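Local coordinates for protein LbaCas13a H328A (C2c2) (Lachnospiraceae bacterium NK4A179, PDB 5WLH) that binds a pre-crRNA guide and, as a CRISPR-Cas13a nuclease, targets RNA and cleaves it at adenines, at residues Leu18-Lys23 against Glu59-Ser64; Tyr38-Arg43 against Ala939-Thr944; Lys67-Phe72 against Tyr185-Leu190. All coordinates share one frame; numbering follows the deposited sequence.

Contact 1. Residues Leu18-Lys23 against Glu59-Ser64; sequences LTVNAK and ESRLKS. With nucleotides of chain B.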
loop_
_atom_site.group_PDB
_atom_site.type_symbol
_atom_site.label_atom_id
_atom_site.label_comp_id
_atom_site.label_asym_id
_atom_site.label_seq_id
_atom_site.Cartn_x
_atom_site.Cartn_y
_atom_site.Cartn_z
ATOM N N LEU A 18 6.399 -21.430 -11.084
ATOM C CA LEU A 18 7.020 -22.017 -12.270
ATOM C C LEU A 18 8.232 -21.214 -12.727
ATOM O O LEU A 18 9.308 -21.776 -12.963
ATOM C CB LEU A 18 5.994 -22.128 -13.399
ATOM C CG LEU A 18 6.414 -23.036 -14.558
ATOM C CD1 LEU A 18 6.759 -24.415 -14.004
ATOM C CD2 LEU A 18 5.321 -23.138 -15.589
ATOM N N THR A 19 8.076 -19.898 -12.863
ATOM C CA THR A 19 9.127 -19.015 -13.369
ATOM C C THR A 19 9.915 -18.354 -12.243
ATOM O O THR A 19 10.226 -17.160 -12.304
ATOM C CB THR A 19 8.521 -17.951 -14.277
ATOM O OG1 THR A 19 7.685 -17.094 -13.489
ATOM C CG2 THR A 19 7.689 -18.588 -15.385
ATOM N N VAL A 20 10.256 -19.112 -11.198
ATOM C CA VAL A 20 10.920 -18.531 -10.036
ATOM C C VAL A 20 12.288 -17.961 -10.404
ATOM O O VAL A 20 12.747 -16.993 -9.786
ATOM C CB VAL A 20 11.012 -19.587 -8.913
ATOM C CG1 VAL A 20 11.894 -20.752 -9.345
ATOM C CG2 VAL A 20 11.508 -18.962 -7.614
ATOM N N ASN A 21 12.952 -18.531 -11.419
ATOM C CA ASN A 21 14.257 -18.026 -11.851
ATOM C C ASN A 21 14.139 -16.651 -12.497
ATOM O O ASN A 21 15.003 -15.787 -12.304
ATOM C CB ASN A 21 14.900 -18.978 -12.864
ATOM C CG ASN A 21 15.216 -20.341 -12.293
ATOM O OD1 ASN A 21 14.404 -20.941 -11.591
ATOM N ND2 ASN A 21 16.399 -20.854 -12.622
ATOM N N ALA A 22 13.092 -16.445 -13.286
ATOM C CA ALA A 22 13.062 -15.404 -14.295
ATOM C C ALA A 22 12.005 -14.357 -13.967
ATOM O O ALA A 22 11.143 -14.541 -13.104
ATOM C CB ALA A 22 12.802 -16.024 -15.670
ATOM N N LYS A 23 12.094 -13.233 -14.652
ATOM C CA LYS A 23 11.023 -12.254 -14.614
ATOM C C LYS A 23 10.311 -12.241 -15.949
ATOM O O LYS A 23 10.837 -12.702 -16.966
ATOM C CB LYS A 23 11.564 -10.871 -14.275
ATOM C CG LYS A 23 12.336 -10.857 -12.961
ATOM C CD LYS A 23 12.611 -9.446 -12.483
ATOM C CE LYS A 23 13.023 -9.436 -11.019
ATOM N NZ LYS A 23 11.856 -9.333 -10.109
ATOM N N GLU A 59 9.791 -25.844 -20.236
ATOM C CA GLU A 59 9.923 -27.304 -20.234
ATOM C C GLU A 59 10.773 -27.787 -19.066
ATOM O O GLU A 59 10.377 -28.690 -18.322
ATOM C CB GLU A 59 10.543 -27.794 -21.548
ATOM C CG GLU A 59 9.699 -27.628 -22.800
ATOM C CD GLU A 59 10.432 -28.088 -24.063
ATOM O OE1 GLU A 59 10.620 -29.313 -24.234
ATOM O OE2 GLU A 59 10.824 -27.223 -24.883
ATOM N N SER A 60 11.957 -27.195 -18.897
ATOM C CA SER A 60 12.867 -27.648 -17.849
ATOM C C SER A 60 12.268 -27.449 -16.461
ATOM O O SER A 60 12.427 -28.304 -15.583
ATOM C CB SER A 60 14.205 -26.917 -17.962
ATOM O OG SER A 60 14.778 -26.755 -16.677
ATOM N N ARG A 61 11.584 -26.322 -16.238
ATOM C CA ARG A 61 10.969 -26.081 -14.936
ATOM C C ARG A 61 9.839 -27.066 -14.666
ATOM O O ARG A 61 9.620 -27.460 -13.513
ATOM C CB ARG A 61 10.449 -24.647 -14.854
ATOM C CG ARG A 61 11.546 -23.591 -14.769
ATOM C CD ARG A 61 12.070 -23.454 -13.348
ATOM N NE ARG A 61 10.982 -23.447 -12.372
ATOM C CZ ARG A 61 10.962 -24.180 -11.262
ATOM N NH1 ARG A 61 9.922 -24.106 -10.437
ATOM N NH2 ARG A 61 11.976 -24.990 -10.980
ATOM N N LEU A 62 9.121 -27.473 -15.713
ATOM C CA LEU A 62 8.033 -28.431 -15.549
ATOM C C LEU A 62 8.564 -29.806 -15.166
ATOM O O LEU A 62 8.122 -30.402 -14.175
ATOM C CB LEU A 62 7.217 -28.505 -16.835
ATOM C CG LEU A 62 6.326 -27.274 -17.007
ATOM C CD1 LEU A 62 5.626 -27.292 -18.347
ATOM C CD2 LEU A 62 5.319 -27.193 -15.848
ATOM N N LYS A 63 9.519 -30.324 -15.934
ATOM C CA LYS A 63 10.084 -31.639 -15.661
ATOM C C LYS A 63 10.909 -31.679 -14.379
ATOM O O LYS A 63 11.335 -32.767 -13.975
ATOM C CB LYS A 63 10.907 -32.090 -16.867
ATOM C CG LYS A 63 10.036 -32.619 -18.006
ATOM C CD LYS A 63 8.768 -33.289 -17.445
ATOM C CE LYS A 63 7.830 -33.784 -18.536
ATOM N NZ LYS A 63 6.752 -32.798 -18.784
ATOM N N SER A 64 11.126 -30.532 -13.731
ATOM C CA SER A 64 11.731 -30.518 -12.403
ATOM C C SER A 64 10.909 -31.335 -11.412
ATOM O O SER A 64 11.452 -32.144 -10.651
ATOM C CB SER A 64 11.866 -29.077 -11.911
ATOM O OG SER A 64 13.206 -28.764 -11.590
ATOM P P G B 23 4.036 -18.237 -13.085
ATOM O OP1 G B 23 5.495 -18.346 -12.784
ATOM O OP2 G B 23 3.055 -18.487 -12.012
ATOM O "O5'" G B 23 3.686 -16.802 -13.666
ATOM C "C5'" G B 23 4.437 -16.282 -14.750
ATOM C "C4'" G B 23 3.903 -14.943 -15.167
ATOM O "O4'" G B 23 2.498 -15.035 -15.491
ATOM C "C3'" G B 23 3.954 -13.863 -14.113
ATOM O "O3'" G B 23 5.255 -13.325 -13.959
ATOM C "C2'" G B 23 2.933 -12.862 -14.623
ATOM O "O2'" G B 23 3.482 -12.111 -15.703
ATOM C "C1'" G B 23 1.865 -13.799 -15.194
ATOM N N9 G B 23 0.767 -14.059 -14.244
ATOM C C8 G B 23 0.585 -15.170 -13.452
ATOM N N7 G B 23 -0.519 -15.099 -12.737
ATOM C C5 G B 23 -1.103 -13.880 -13.114
ATOM C C6 G B 23 -2.303 -13.255 -12.690
ATOM O O6 G B 23 -3.124 -13.694 -11.872
ATOM N N1 G B 23 -2.513 -12.023 -13.326
ATOM C C2 G B 23 -1.644 -11.461 -14.240
ATOM N N2 G B 23 -1.954 -10.270 -14.780
ATOM N N3 G B 23 -0.524 -12.046 -14.639
ATOM C C4 G B 23 -0.316 -13.230 -14.029
#

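Contact 2. Residues Tyr38-Arg43 against Ala939-Thr944; sequences YNDPSR and ASETGT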
loop_
_atom_site.group_PDB
_atom_site.type_symbol
_atom_site.label_atom_id
_atom_site.label_comp_id
_atom_site.label_asym_id
_atom_site.label_seq_id
_atom_site.Cartn_x
_atom_site.Cartn_y
_atom_site.Cartn_z
ATOM N N TYR A 38 12.931 -13.056 -18.762
ATOM C CA TYR A 38 14.316 -12.629 -18.660
ATOM C C TYR A 38 14.892 -12.956 -17.301
ATOM O O TYR A 38 14.204 -12.922 -16.275
ATOM C CB TYR A 38 14.484 -11.138 -18.957
ATOM C CG TYR A 38 13.819 -10.159 -17.994
ATOM C CD1 TYR A 38 12.465 -9.896 -18.063
ATOM C CD2 TYR A 38 14.586 -9.444 -17.072
ATOM C CE1 TYR A 38 11.871 -8.957 -17.208
ATOM C CE2 TYR A 38 14.012 -8.503 -16.228
ATOM C CZ TYR A 38 12.652 -8.272 -16.300
ATOM O OH TYR A 38 12.077 -7.339 -15.457
ATOM N N ASN A 39 16.173 -13.286 -17.319
ATOM C CA ASN A 39 16.915 -13.589 -16.108
ATOM C C ASN A 39 17.402 -12.304 -15.464
ATOM O O ASN A 39 17.836 -11.375 -16.149
ATOM C CB ASN A 39 18.087 -14.509 -16.438
ATOM C CG ASN A 39 17.667 -15.667 -17.332
ATOM O OD1 ASN A 39 16.963 -16.579 -16.886
ATOM N ND2 ASN A 39 18.069 -15.622 -18.610
ATOM N N ASP A 40 17.302 -12.243 -14.137
ATOM C CA ASP A 40 17.595 -11.012 -13.430
ATOM C C ASP A 40 18.303 -11.324 -12.118
ATOM O O ASP A 40 17.824 -12.178 -11.361
ATOM C CB ASP A 40 16.300 -10.251 -13.165
ATOM C CG ASP A 40 16.547 -8.867 -12.603
ATOM O OD1 ASP A 40 17.309 -8.106 -13.229
ATOM O OD2 ASP A 40 15.985 -8.541 -11.532
ATOM N N PRO A 41 19.433 -10.668 -11.813
ATOM C CA PRO A 41 20.144 -9.715 -12.664
ATOM C C PRO A 41 20.971 -10.416 -13.743
ATOM O O PRO A 41 21.498 -11.514 -13.534
ATOM C CB PRO A 41 21.052 -8.981 -11.678
ATOM C CG PRO A 41 21.356 -10.002 -10.637
ATOM C CD PRO A 41 20.146 -10.901 -10.539
ATOM N N SER A 42 21.076 -9.781 -14.903
ATOM C CA SER A 42 21.874 -10.319 -15.989
ATOM C C SER A 42 22.425 -9.152 -16.789
ATOM O O SER A 42 22.127 -7.989 -16.510
ATOM C CB SER A 42 21.050 -11.251 -16.873
ATOM O OG SER A 42 21.886 -11.984 -17.735
ATOM N N ARG A 43 23.266 -9.470 -17.762
ATOM C CA ARG A 43 23.818 -8.471 -18.661
ATOM C C ARG A 43 23.015 -8.476 -19.955
ATOM O O ARG A 43 22.408 -9.483 -20.323
ATOM C CB ARG A 43 25.302 -8.742 -18.941
ATOM C CG ARG A 43 26.255 -7.837 -18.156
ATOM C CD ARG A 43 27.669 -8.413 -18.022
ATOM N NE ARG A 43 27.713 -9.631 -17.216
ATOM C CZ ARG A 43 28.828 -10.291 -16.910
ATOM N NH1 ARG A 43 30.004 -9.845 -17.336
ATOM N NH2 ARG A 43 28.769 -11.395 -16.174
ATOM N N ALA A 939 15.053 -2.685 -17.790
ATOM C CA ALA A 939 14.847 -2.316 -19.189
ATOM C C ALA A 939 16.156 -2.423 -19.960
ATOM O O ALA A 939 16.192 -2.966 -21.069
ATOM C CB ALA A 939 14.282 -0.897 -19.292
ATOM N N SER A 940 17.247 -1.955 -19.356
ATOM C CA SER A 940 18.538 -1.963 -20.039
ATOM C C SER A 940 19.002 -3.386 -20.317
ATOM O O SER A 940 19.386 -3.711 -21.449
ATOM C CB SER A 940 19.569 -1.185 -19.216
ATOM O OG SER A 940 20.886 -1.323 -19.739
ATOM N N GLU A 941 18.909 -4.270 -19.319
ATOM C CA GLU A 941 19.458 -5.617 -19.477
ATOM C C GLU A 941 18.659 -6.436 -20.475
ATOM O O GLU A 941 19.219 -7.342 -21.097
ATOM C CB GLU A 941 19.535 -6.341 -18.130
ATOM C CG GLU A 941 18.242 -7.022 -17.699
ATOM C CD GLU A 941 18.260 -7.456 -16.236
ATOM O OE1 GLU A 941 19.332 -7.449 -15.601
ATOM O OE2 GLU A 941 17.182 -7.809 -15.729
ATOM N N THR A 942 17.371 -6.126 -20.657
ATOM C CA THR A 942 16.527 -6.777 -21.647
ATOM C C THR A 942 16.529 -6.081 -22.991
ATOM O O THR A 942 15.810 -6.518 -23.892
ATOM C CB THR A 942 15.083 -6.877 -21.155
ATOM O OG1 THR A 942 14.538 -5.566 -20.992
ATOM C CG2 THR A 942 15.037 -7.623 -19.857
ATOM N N GLY A 943 17.307 -5.019 -23.130
ATOM C CA GLY A 943 17.385 -4.304 -24.388
ATOM C C GLY A 943 16.100 -3.622 -24.774
ATOM O O GLY A 943 15.803 -3.484 -25.965
ATOM N N THR A 944 15.329 -3.176 -23.791
ATOM C CA THR A 944 14.044 -2.554 -24.051
ATOM C C THR A 944 14.247 -1.050 -24.126
ATOM O O THR A 944 14.706 -0.443 -23.152
ATOM C CB THR A 944 13.035 -2.914 -22.956
ATOM O OG1 THR A 944 12.947 -4.341 -22.850
ATOM C CG2 THR A 944 11.653 -2.361 -23.291
#

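Contact 3. Residues Lys67-Phe72 against Tyr185-Leu190; sequences KLYRIF and YLKKSL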
loop_
_atom_site.group_PDB
_atom_site.type_symbol
_atom_site.label_atom_id
_atom_site.label_comp_id
_atom_site.label_asym_id
_atom_site.label_seq_id
_atom_site.Cartn_x
_atom_site.Cartn_y
_atom_site.Cartn_z
ATOM N N LYS A 67 9.916 -36.324 -10.552
ATOM C CA LYS A 67 10.211 -37.500 -9.743
ATOM C C LYS A 67 9.792 -37.347 -8.285
ATOM O O LYS A 67 9.748 -38.348 -7.560
ATOM C CB LYS A 67 11.702 -37.851 -9.847
ATOM C CG LYS A 67 12.023 -38.836 -10.986
ATOM C CD LYS A 67 11.211 -38.522 -12.248
ATOM C CE LYS A 67 11.317 -39.601 -13.303
ATOM N NZ LYS A 67 10.872 -39.086 -14.628
ATOM N N LEU A 68 9.461 -36.139 -7.842
ATOM C CA LEU A 68 8.851 -35.954 -6.534
ATOM C C LEU A 68 7.325 -36.007 -6.591
ATOM O O LEU A 68 6.670 -35.761 -5.576
ATOM C CB LEU A 68 9.311 -34.628 -5.923
ATOM C CG LEU A 68 10.715 -34.632 -5.305
ATOM C CD1 LEU A 68 11.086 -33.240 -4.811
ATOM C CD2 LEU A 68 10.815 -35.652 -4.176
ATOM N N TYR A 69 6.752 -36.329 -7.750
ATOM C CA TYR A 69 5.302 -36.329 -7.911
ATOM C C TYR A 69 4.658 -37.367 -7.000
ATOM O O TYR A 69 5.035 -38.543 -7.015
ATOM C CB TYR A 69 4.946 -36.603 -9.373
ATOM C CG TYR A 69 3.481 -36.455 -9.701
ATOM C CD1 TYR A 69 2.576 -37.469 -9.401
ATOM C CD2 TYR A 69 3.001 -35.306 -10.314
ATOM C CE1 TYR A 69 1.239 -37.337 -9.696
ATOM C CE2 TYR A 69 1.664 -35.170 -10.623
ATOM C CZ TYR A 69 0.786 -36.185 -10.309
ATOM O OH TYR A 69 -0.551 -36.047 -10.612
ATOM N N ARG A 70 3.693 -36.920 -6.196
ATOM C CA ARG A 70 2.893 -37.788 -5.344
ATOM C C ARG A 70 1.443 -37.339 -5.386
ATOM O O ARG A 70 1.161 -36.138 -5.428
ATOM C CB ARG A 70 3.385 -37.788 -3.886
ATOM C CG ARG A 70 4.842 -38.205 -3.718
ATOM C CD ARG A 70 4.970 -39.718 -3.729
ATOM N NE ARG A 70 6.317 -40.180 -3.411
ATOM C CZ ARG A 70 7.338 -40.156 -4.265
ATOM N NH1 ARG A 70 7.171 -39.667 -5.488
ATOM N NH2 ARG A 70 8.530 -40.615 -3.890
ATOM N N ILE A 71 0.531 -38.316 -5.364
ATOM C CA ILE A 71 -0.900 -38.021 -5.380
ATOM C C ILE A 71 -1.290 -37.187 -4.164
ATOM O O ILE A 71 -2.127 -36.278 -4.257
ATOM C CB ILE A 71 -1.707 -39.333 -5.447
ATOM C CG1 ILE A 71 -1.388 -40.096 -6.736
ATOM C CG2 ILE A 71 -3.201 -39.068 -5.313
ATOM C CD1 ILE A 71 -1.615 -39.303 -7.981
ATOM N N PHE A 72 -0.684 -37.470 -3.013
ATOM C CA PHE A 72 -1.016 -36.818 -1.753
ATOM C C PHE A 72 0.166 -35.992 -1.245
ATOM O O PHE A 72 1.317 -36.432 -1.327
ATOM C CB PHE A 72 -1.410 -37.859 -0.703
ATOM C CG PHE A 72 -2.663 -38.625 -1.049
ATOM C CD1 PHE A 72 -3.896 -37.993 -1.046
ATOM C CD2 PHE A 72 -2.607 -39.974 -1.368
ATOM C CE1 PHE A 72 -5.060 -38.694 -1.362
ATOM C CE2 PHE A 72 -3.764 -40.683 -1.683
ATOM C CZ PHE A 72 -4.990 -40.040 -1.679
ATOM N N TYR A 185 -5.279 -33.831 1.756
ATOM C CA TYR A 185 -3.962 -34.088 1.195
ATOM C C TYR A 185 -3.912 -34.175 -0.322
ATOM O O TYR A 185 -2.809 -34.210 -0.876
ATOM C CB TYR A 185 -3.382 -35.385 1.779
ATOM C CG TYR A 185 -3.189 -35.329 3.277
ATOM C CD1 TYR A 185 -2.278 -34.447 3.846
ATOM C CD2 TYR A 185 -3.923 -36.150 4.126
ATOM C CE1 TYR A 185 -2.099 -34.387 5.217
ATOM C CE2 TYR A 185 -3.750 -36.098 5.499
ATOM C CZ TYR A 185 -2.837 -35.215 6.040
ATOM O OH TYR A 185 -2.661 -35.160 7.404
ATOM N N LEU A 186 -5.044 -34.206 -1.017
ATOM C CA LEU A 186 -4.985 -34.408 -2.460
ATOM C C LEU A 186 -4.272 -33.255 -3.153
ATOM O O LEU A 186 -4.567 -32.082 -2.897
ATOM C CB LEU A 186 -6.386 -34.571 -3.043
ATOM C CG LEU A 186 -6.399 -34.817 -4.548
ATOM C CD1 LEU A 186 -5.583 -36.054 -4.909
ATOM C CD2 LEU A 186 -7.834 -34.934 -5.025
ATOM N N LYS A 187 -3.351 -33.604 -4.056
ATOM C CA LYS A 187 -2.649 -32.620 -4.870
ATOM C C LYS A 187 -3.625 -31.656 -5.535
ATOM O O LYS A 187 -4.667 -32.059 -6.056
ATOM C CB LYS A 187 -1.808 -33.331 -5.935
ATOM C CG LYS A 187 -0.381 -32.856 -6.006
ATOM C CD LYS A 187 0.408 -33.625 -7.039
ATOM C CE LYS A 187 0.383 -32.939 -8.379
ATOM N NZ LYS A 187 1.142 -31.664 -8.372
ATOM N N LYS A 188 -3.263 -30.370 -5.528
ATOM C CA LYS A 188 -4.171 -29.318 -5.978
ATOM C C LYS A 188 -4.556 -29.498 -7.445
ATOM O O LYS A 188 -5.711 -29.274 -7.820
ATOM C CB LYS A 188 -3.529 -27.935 -5.758
ATOM C CG LYS A 188 -3.236 -27.512 -4.280
ATOM C CD LYS A 188 -2.139 -28.350 -3.557
ATOM C CE LYS A 188 -0.916 -28.587 -4.450
ATOM N NZ LYS A 188 -0.071 -29.697 -3.959
ATOM N N SER A 189 -3.599 -29.898 -8.290
ATOM C CA SER A 189 -3.874 -30.110 -9.705
ATOM C C SER A 189 -4.852 -31.258 -9.938
ATOM O O SER A 189 -5.413 -31.370 -11.031
ATOM C CB SER A 189 -2.566 -30.382 -10.455
ATOM O OG SER A 189 -1.851 -31.431 -9.823
ATOM N N LEU A 190 -5.063 -32.110 -8.939
ATOM C CA LEU A 190 -6.006 -33.215 -9.041
ATOM C C LEU A 190 -7.345 -32.896 -8.398
ATOM O O LEU A 190 -8.233 -33.757 -8.389
ATOM C CB LEU A 190 -5.408 -34.473 -8.405
ATOM C CG LEU A 190 -4.082 -34.965 -8.990
ATOM C CD1 LEU A 190 -3.548 -36.126 -8.176
ATOM C CD2 LEU A 190 -4.240 -35.356 -10.452
#

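Contact 1. Residues Leu18-Lys23 against Glu59-Ser64
Arg61 and Leu18 run past each other in opposite directions: the arginine reaches out to the loop backbone while the leucine turns back toward helix 51-64. Bends at chi2 and chi3 (-81° and -44°) fold the arginine chain so that its N-H meets the Leu18 carbonyl at the edge of the guanidinium. The hydrogen bond from Arg61 NE to Leu18 O is nearly straight at 166°, although its modelled length of 2.4 Å is doubtful. Val20 crosses the arginine at about a right angle and lays CG1 over one guanidinium face, off toward the rim and 4.0 Å from Arg61 CZ. Asn21 comes in obliquely, with OD1 3.9 Å from Arg61 CD. Nearer the helix, Leu18 CD1 sits 3.8 Å from Arg61 CB and 3.6 Å from Leu62 CD2. Thr19 faces the other way, toward the RNA, where its backbone N (3.0 Å) and its OG1 (2.6 Å) both bond OP1 of G23 of chain B. Since Arg61 NH1 also bonds the Lys17 carbonyl, the arginine reaches two successive carbonyls just ahead of the phosphate-binding threonine, and so probably helps, as a second-shell residue, to position Thr19 against the guide backbone.

Contact 2. Residues Tyr38-Arg43 against Ala939-Thr944
Glu941 and Asp40 meet through their first torsions. In Glu941, CG is tucked between the backbone N and the carbonyl carbon (chi1 84°) and the chain then runs out extended, which carries the carboxylate off the helix end into the loop 40-42. Asp40 places its CG opposite the backbone N (chi1 -172°), bringing OD1 up to the glutamate. The two acids cross at about a right angle with their planes steeply turned, and Asp40 OD1 lies only 2.5 Å from Glu941 OE2. Two oxygens this close suggest that one of the acids holds a proton. Arg937 forms a salt bridge with Asp40 OD1, which would ease the crowding of charge.

The other glutamate oxygen takes a backbone bond: Ser42 N approaches Glu941 OE1 at 3.0 Å, with an N-H...O angle of 165°, from well above the carboxylate plane. Ser42 O is equally close to OE1 without bonding it, crowding that such a proton would probably relieve. A cis peptide precedes Pro41 between the two residues that the glutamate reaches. The same OE2 that meets Asp40 also lies at the edge of the Tyr38 ring, 3.3 Å from Tyr38 CE2. One face of that ring carries Thr942 CG2, a CH-pi contact 3.4 Å from Tyr38 CG and offset toward the rim. Directly after Thr942 the helix closes in a Schellman motif, with Gly943 at positive phi and Thr944 N bonded back to Ala939 O at 2.9 Å.

Tyr38 lies in strand 33-39, where its backbone pairs with Lys23 of strand 22-28, and its OH bonds Arg938 of helix 915-941, one turn before Thr942. Phe487 of helix 486-517 touches both Tyr38 and Thr942, so the hairpin, the C-terminal end of helix 915-941 and helix 486-517 converge here.

Contact 3. Residues Lys67-Phe72 against Tyr185-Leu190
One face of the Tyr69 ring is crossed at about a right angle by the Lys187 side chain, whose CD lies above the plane toward the rim while its CE comes within 3.4 Å of Tyr69 CE2. Phe230, of helix 218-230, packs edge-to-face with the same tyrosine. The Phe72 ring has Ile71 CG2 over the centre of one face, and the backbone at the Tyr185-Leu186 peptide lies at its edge, in plane. Tyr185 CB comes to this ring obliquely, 3.9 Å from Phe72 CD1.

Between the rings the backbones join in a single beta bridge, Phe72 with Leu186, linking the loop after helix 51-64 to the loop after helix 175-185. Lys187 N gives its hydrogen to Ile71 O at 2.9 Å, nearly straight (N-H...O angle 161°), and Tyr185 bonds the backbone of Asn73 on the far side of the bridge. Phe72 CA also makes a CH...O contact with Tyr185 O, at 3.3 Å. Chi1 of -131° and an extended chi2 carry Lys187 CD to 3.1 Å from Arg70 O; the bends at chi3 and chi4 then turn the end of the chain across the tyrosine.

Beside the bridge the aliphatic groups interlock. Ile71 lies alongside Leu186, pointing the same way, with Ile71 CG2 3.9 Å from Leu186 CD1; Leu190 instead crosses Ile71, CD1 to CD1 at 3.7 Å. The Leu190 methyls also reach the hydroxyl end of Tyr69, where the Tyr69 OH is bonded to Asp229, an acid that takes a second bond from Ser189 OG.

In the fold
From the N terminus the chain lays Leu18-Lys23 beside the RNA, enters strand 22-28 and returns along strand 33-39. Helix 51-64 then brings Glu59-Ser64 back to the start, closing contact 1. Contact 2 crosses it: Tyr38-Arg43 lies inside that first loop, but its partner waits almost 900 residues on, at the end of helix 915-941. The two contacts adjoin through the hairpin of strands 22-28 and 33-39. Contact 3 follows contact 1 in series, closing a loop of 112 residues, mostly helix, and joining the loop after helix 51-64 to the one before helix 193-206. It is nested in the long loop of contact 2, about 21 Å from it at the nearest atoms.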